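Local coordinates for protein succinyl-CoA ligase (ADP-forming) subunit alpha (Methanosaeta concilii, PDB 6HXI) that is a CoA-ligase family protein that also carries a citrate synthase-like C-terminal region and holds bound coenzyme A, at residues Ala15-Tyr20 with Pro40-Ile45; Ala81-Asn86 with Ile106-Val111. All blocks are in the same frame, centred on the assembly; numbering follows the deposited sequence.

Interaction 1. Residues Ala15-Tyr20 with Pro40-Ile45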
loop_
_atom_site.group_PDB
_atom_site.type_symbol
_atom_site.label_atom_id
_atom_site.label_comp_id
_atom_site.label_asym_id
_atom_site.label_seq_id
_atom_site.Cartn_x
_atom_site.Cartn_y
_atom_site.Cartn_z
ATOM N N ALA B 15 -32.224 31.727 12.794
ATOM C CA ALA B 15 -32.735 30.493 13.344
ATOM C C ALA B 15 -31.718 29.361 13.419
ATOM O O ALA B 15 -30.699 29.376 12.724
ATOM C CB ALA B 15 -33.936 30.024 12.513
ATOM N N PHE B 16 -32.048 28.348 14.245
ATOM C CA PHE B 16 -31.336 27.094 14.339
ATOM C C PHE B 16 -32.279 26.066 13.779
ATOM O O PHE B 16 -33.488 26.160 13.973
ATOM C CB PHE B 16 -31.026 26.717 15.786
ATOM C CG PHE B 16 -30.146 27.669 16.561
ATOM C CD1 PHE B 16 -28.874 27.999 16.099
ATOM C CD2 PHE B 16 -30.547 28.155 17.796
ATOM C CE1 PHE B 16 -28.034 28.829 16.847
ATOM C CE2 PHE B 16 -29.724 29.016 18.525
ATOM C CZ PHE B 16 -28.457 29.327 18.060
ATOM N N VAL B 17 -31.742 25.109 13.053
ATOM C CA VAL B 17 -32.514 23.989 12.560
ATOM C C VAL B 17 -32.010 22.812 13.375
ATOM O O VAL B 17 -30.839 22.449 13.260
ATOM C CB VAL B 17 -32.368 23.767 11.023
ATOM C CG1 VAL B 17 -33.033 22.448 10.594
ATOM C CG2 VAL B 17 -32.949 24.937 10.243
ATOM N N TYR B 18 -32.853 22.278 14.260
ATOM C CA TYR B 18 -32.529 21.098 15.066
ATOM C C TYR B 18 -32.914 19.871 14.231
ATOM O O TYR B 18 -34.096 19.680 13.896
ATOM C CB TYR B 18 -33.283 21.087 16.424
ATOM C CG TYR B 18 -32.802 19.966 17.318
ATOM C CD1 TYR B 18 -33.246 18.661 17.128
ATOM C CD2 TYR B 18 -31.829 20.191 18.291
ATOM C CE1 TYR B 18 -32.750 17.615 17.886
ATOM C CE2 TYR B 18 -31.335 19.147 19.070
ATOM C CZ TYR B 18 -31.790 17.860 18.852
ATOM O OH TYR B 18 -31.326 16.826 19.613
ATOM N N GLY B 19 -31.912 19.061 13.907
ATOM C CA GLY B 19 -32.080 17.856 13.110
ATOM C C GLY B 19 -31.464 18.049 11.746
ATOM O O GLY B 19 -31.636 19.104 11.141
ATOM N N TYR B 20 -30.758 17.028 11.247
ATOM C CA TYR B 20 -30.083 17.105 9.955
ATOM C C TYR B 20 -31.037 16.923 8.789
ATOM O O TYR B 20 -31.052 15.888 8.142
ATOM C CB TYR B 20 -28.878 16.138 9.899
ATOM C CG TYR B 20 -27.837 16.541 8.879
ATOM C CD1 TYR B 20 -27.358 17.845 8.819
ATOM C CD2 TYR B 20 -27.354 15.624 7.947
ATOM C CE1 TYR B 20 -26.423 18.229 7.858
ATOM C CE2 TYR B 20 -26.400 15.995 7.001
ATOM C CZ TYR B 20 -25.907 17.287 6.989
ATOM O OH TYR B 20 -24.979 17.663 6.044
ATOM N N PRO B 40 -28.568 34.693 5.222
ATOM C CA PRO B 40 -29.393 33.486 5.391
ATOM C C PRO B 40 -30.170 33.527 6.721
ATOM O O PRO B 40 -29.706 34.120 7.699
ATOM C CB PRO B 40 -28.347 32.370 5.421
ATOM C CG PRO B 40 -27.171 32.932 4.698
ATOM C CD PRO B 40 -27.132 34.337 5.156
ATOM N N SER B 41 -31.349 32.921 6.755
ATOM C CA SER B 41 -32.191 32.889 7.959
ATOM C C SER B 41 -31.710 31.847 8.996
ATOM O O SER B 41 -32.343 31.715 10.037
ATOM C CB SER B 41 -33.628 32.567 7.571
ATOM O OG SER B 41 -33.698 31.278 6.981
ATOM N N ILE B 42 -30.643 31.085 8.683
ATOM C CA ILE B 42 -30.115 30.012 9.517
ATOM C C ILE B 42 -28.711 30.368 9.989
ATOM O O ILE B 42 -27.812 30.518 9.162
ATOM C CB ILE B 42 -30.107 28.657 8.753
ATOM C CG1 ILE B 42 -31.533 28.238 8.311
ATOM C CG2 ILE B 42 -29.387 27.561 9.556
ATOM C CD1 ILE B 42 -31.550 27.064 7.273
ATOM N N SER B 43 -28.525 30.457 11.311
ATOM C CA SER B 43 -27.230 30.729 11.926
ATOM C C SER B 43 -26.473 29.395 12.069
ATOM O O SER B 43 -25.279 29.344 11.770
ATOM C CB SER B 43 -27.416 31.387 13.292
ATOM O OG SER B 43 -27.864 32.726 13.175
ATOM N N ALA B 44 -27.168 28.311 12.523
ATOM C CA ALA B 44 -26.538 26.997 12.703
ATOM C C ALA B 44 -27.523 25.842 12.620
ATOM O O ALA B 44 -28.739 26.019 12.766
ATOM C CB ALA B 44 -25.787 26.933 14.044
ATOM N N ILE B 45 -26.975 24.644 12.431
ATOM C CA ILE B 45 -27.720 23.397 12.445
ATOM C C ILE B 45 -27.359 22.713 13.753
ATOM O O ILE B 45 -26.205 22.787 14.181
ATOM C CB ILE B 45 -27.393 22.521 11.221
ATOM C CG1 ILE B 45 -27.712 23.277 9.914
ATOM C CG2 ILE B 45 -28.118 21.174 11.266
ATOM C CD1 ILE B 45 -26.683 23.093 8.905
#

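Interaction 2. Residues Ala81-Asn86 with Ile106-Val111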
loop_
_atom_site.group_PDB
_atom_site.type_symbol
_atom_site.label_atom_id
_atom_site.label_comp_id
_atom_site.label_asym_id
_atom_site.label_seq_id
_atom_site.Cartn_x
_atom_site.Cartn_y
_atom_site.Cartn_z
ATOM N N ALA B 81 -29.749 34.254 17.142
ATOM C CA ALA B 81 -30.759 33.315 16.658
ATOM C C ALA B 81 -31.813 33.113 17.772
ATOM O O ALA B 81 -31.479 32.612 18.847
ATOM C CB ALA B 81 -30.098 31.989 16.275
ATOM N N ASP B 82 -33.047 33.565 17.533
ATOM C CA ASP B 82 -34.137 33.493 18.520
ATOM C C ASP B 82 -35.241 32.473 18.151
ATOM O O ASP B 82 -36.220 32.313 18.883
ATOM C CB ASP B 82 -34.721 34.895 18.789
ATOM C CG ASP B 82 -35.676 35.419 17.728
ATOM O OD1 ASP B 82 -35.396 35.225 16.519
ATOM O OD2 ASP B 82 -36.692 36.050 18.104
ATOM N N VAL B 83 -35.064 31.789 17.014
ATOM C CA VAL B 83 -35.985 30.776 16.528
ATOM C C VAL B 83 -35.290 29.415 16.453
ATOM O O VAL B 83 -34.165 29.352 15.968
ATOM C CB VAL B 83 -36.570 31.175 15.145
ATOM C CG1 VAL B 83 -37.481 30.080 14.592
ATOM C CG2 VAL B 83 -37.315 32.498 15.221
ATOM N N MET B 84 -35.982 28.330 16.884
ATOM C CA MET B 84 -35.520 26.969 16.644
ATOM C C MET B 84 -36.578 26.194 15.855
ATOM O O MET B 84 -37.729 26.114 16.284
ATOM C CB MET B 84 -35.127 26.201 17.915
ATOM C CG MET B 84 -34.492 24.846 17.569
ATOM S SD MET B 84 -33.813 23.936 18.960
ATOM C CE MET B 84 -35.168 22.784 19.331
ATOM N N VAL B 85 -36.176 25.617 14.689
ATOM C CA VAL B 85 -37.014 24.760 13.841
ATOM C C VAL B 85 -36.632 23.365 14.265
ATOM O O VAL B 85 -35.505 22.932 14.005
ATOM C CB VAL B 85 -36.822 25.028 12.323
ATOM C CG1 VAL B 85 -37.736 24.139 11.490
ATOM C CG2 VAL B 85 -37.041 26.513 11.982
ATOM N N ASN B 86 -37.525 22.704 15.042
ATOM C CA ASN B 86 -37.279 21.412 15.661
ATOM C C ASN B 86 -37.808 20.236 14.859
ATOM O O ASN B 86 -39.015 19.965 14.866
ATOM C CB ASN B 86 -37.824 21.414 17.105
ATOM C CG ASN B 86 -37.427 20.215 17.944
ATOM O OD1 ASN B 86 -36.723 19.327 17.502
ATOM N ND2 ASN B 86 -37.817 20.195 19.200
ATOM N N ILE B 106 -33.529 31.998 22.943
ATOM C CA ILE B 106 -34.570 31.448 22.062
ATOM C C ILE B 106 -35.949 31.896 22.548
ATOM O O ILE B 106 -36.236 31.834 23.743
ATOM C CB ILE B 106 -34.419 29.912 21.854
ATOM C CG1 ILE B 106 -33.147 29.614 21.041
ATOM C CG2 ILE B 106 -35.641 29.287 21.159
ATOM C CD1 ILE B 106 -32.402 28.380 21.472
ATOM N N ARG B 107 -36.771 32.389 21.614
ATOM C CA ARG B 107 -38.121 32.903 21.853
ATOM C C ARG B 107 -39.211 32.024 21.194
ATOM O O ARG B 107 -40.290 31.862 21.760
ATOM C CB ARG B 107 -38.186 34.354 21.343
ATOM C CG ARG B 107 -39.538 35.031 21.463
ATOM C CD ARG B 107 -39.529 36.328 20.698
ATOM N NE ARG B 107 -40.881 36.825 20.454
ATOM C CZ ARG B 107 -41.318 37.255 19.275
ATOM N NH1 ARG B 107 -40.509 37.259 18.219
ATOM N NH2 ARG B 107 -42.563 37.688 19.142
ATOM N N ILE B 108 -38.919 31.456 19.993
ATOM C CA ILE B 108 -39.863 30.630 19.227
ATOM C C ILE B 108 -39.293 29.245 18.921
ATOM O O ILE B 108 -38.144 29.129 18.484
ATOM C CB ILE B 108 -40.334 31.361 17.929
ATOM C CG1 ILE B 108 -40.937 32.752 18.219
ATOM C CG2 ILE B 108 -41.316 30.505 17.107
ATOM C CD1 ILE B 108 -40.422 33.808 17.324
ATOM N N VAL B 109 -40.105 28.192 19.166
ATOM C CA VAL B 109 -39.770 26.826 18.824
ATOM C C VAL B 109 -40.924 26.288 17.988
ATOM O O VAL B 109 -42.069 26.343 18.431
ATOM C CB VAL B 109 -39.445 25.880 20.027
ATOM C CG1 VAL B 109 -38.913 24.541 19.530
ATOM C CG2 VAL B 109 -38.473 26.514 21.017
ATOM N N ALA B 110 -40.623 25.787 16.780
ATOM C CA ALA B 110 -41.597 25.151 15.905
ATOM C C ALA B 110 -41.349 23.654 15.993
ATOM O O ALA B 110 -40.243 23.200 15.679
ATOM C CB ALA B 110 -41.413 25.638 14.467
ATOM N N VAL B 111 -42.334 22.908 16.498
ATOM C CA VAL B 111 -42.292 21.453 16.686
ATOM C C VAL B 111 -42.973 20.776 15.493
ATOM O O VAL B 111 -44.187 20.855 15.345
ATOM C CB VAL B 111 -42.892 21.002 18.052
ATOM C CG1 VAL B 111 -42.668 19.514 18.280
ATOM C CG2 VAL B 111 -42.313 21.809 19.212
#

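Interaction 1. Residues Ala15-Tyr20 with Pro40-Ile45
Val17 and Ile42 form the apolar centre of this contact, crossing at an angle with Val17 CG2 3.9 Å from Ile42 CD1. With Val17 CG1 anti to the backbone N (chi1 171°), CG2 falls beside that N, opposite the carbonyl carbon, and reaches Ile42. Ile45 lies on the same face; its CG2 rests 3.6 Å from Val17 O and also meets the edge of the Tyr20 ring, near the ring plane. Helix 22-34 packs on this face through Met28 and Ile25. On the other face Phe16 and Ala44 are paired: Ala44 CB sits at the edge of the phenyl ring, 3.9 Å from Phe16 CD1. The strands are the two ends of a beta-alpha-beta crossover, normally right-handed, of a Rossmann-like fold, in which strand 15-18 runs through helix 22-34 into its parallel neighbour, strand 42-46. Where strand 15-18 ends, Gly19 has a positive phi (109°), and at its backbone angles a CB would run into the carbonyl O of Tyr18; Gln21 just beyond it lines the coenzyme A pocket. The pairing is not perfectly regular. A beta bulge shifts the register by one residue between Ala15 and Phe16, so Ala15 is matched with Ile42 but Phe16 with Ala44. Ser43 N donates to Ala15 O at 2.8 Å, and past the bulge Val17 N donates to Ala44 O at 3.2 Å. At the polar edge, Ala15 N makes a weak, bent bond to Ser41 O, while Ser41 OG turns to Asp32 of helix 22-34 and Tyr20 OH to His54.

Interaction 2. Residues Ala81-Asn86 with Ile106-Val111
Parallel strand pairing joins Ala81-Asn86 to Ile106-Val111 inside the large mixed sheet, with strands 83-86 and 108-111 side by side and their axes only 11° apart. The backbone ladder is regular. Met84 N donates to Ile108 O at 2.8 Å, Ala110 N returns a bond to Met84 O, and Asn86 N reaches Ala110 O. At the first rung Asp82 O is a bifurcated acceptor: it takes the ladder bond from Ile108 N, which arrives almost head-on to the carbonyl, and an extra one from Arg107 N, 2.8 Å from Asp82 O and tilted from the carbonyl plane. The Asp82 and Arg107 side chains run alongside each other in the same direction, their carboxylate and guanidinium planes 20° apart, yet Asp82 OD2 stays 4.0 Å from Arg107 NH1, too far for a salt bridge; the guanidinium turns to backbone carbonyls, NH2 to Val7 O and NH1 weakly to Leu8 O. On one face Val83 CG2 packs 4.0 Å from Ile108 CD1, and the two side chains run together. The other face brings Met84 and Val109 together, where the methionine chain, extended at first, bends at its last torsion (chi3 98°) and sets CE 4.1 Å from Val109 CG1. Helix 93-102 packs against this pair through Ala100. Farther along the same face, the buried Asn86 amide is satisfied at both ends, ND2 by Thr96 and Thr97 of the helix and OD1 by the backbone N of Ala88, a residue of the coenzyme A pocket. A strand whose C-terminal end leads straight into the ligand-binding loop, followed by a helix and a parallel strand, is the beta-alpha-beta arrangement typical of Rossmann-like nucleotide- and cofactor-binding domains.

Overall arrangement
Interactions 1 and 2 have centres 9 Å apart in one sheet and follow in series along the chain, each closing a beta-alpha-beta unit. Their strands lie in the order 42-46, 15-18, 83-86, 108-111, all parallel, so the first strand of each unit meets the first strand of the other. That seam is probably hydrogen-bonded through Tyr18 N to Val85 O (2.7 Å) and Phe16 O to Val85 N (2.8 Å). The chain builds outward both ways from this middle, the principle of a Rossmann-like sheet. Consequently strands 15-18 and 83-86 end side by side, and the turns after them bring Gln21 and Phe87 to the coenzyme A pocket.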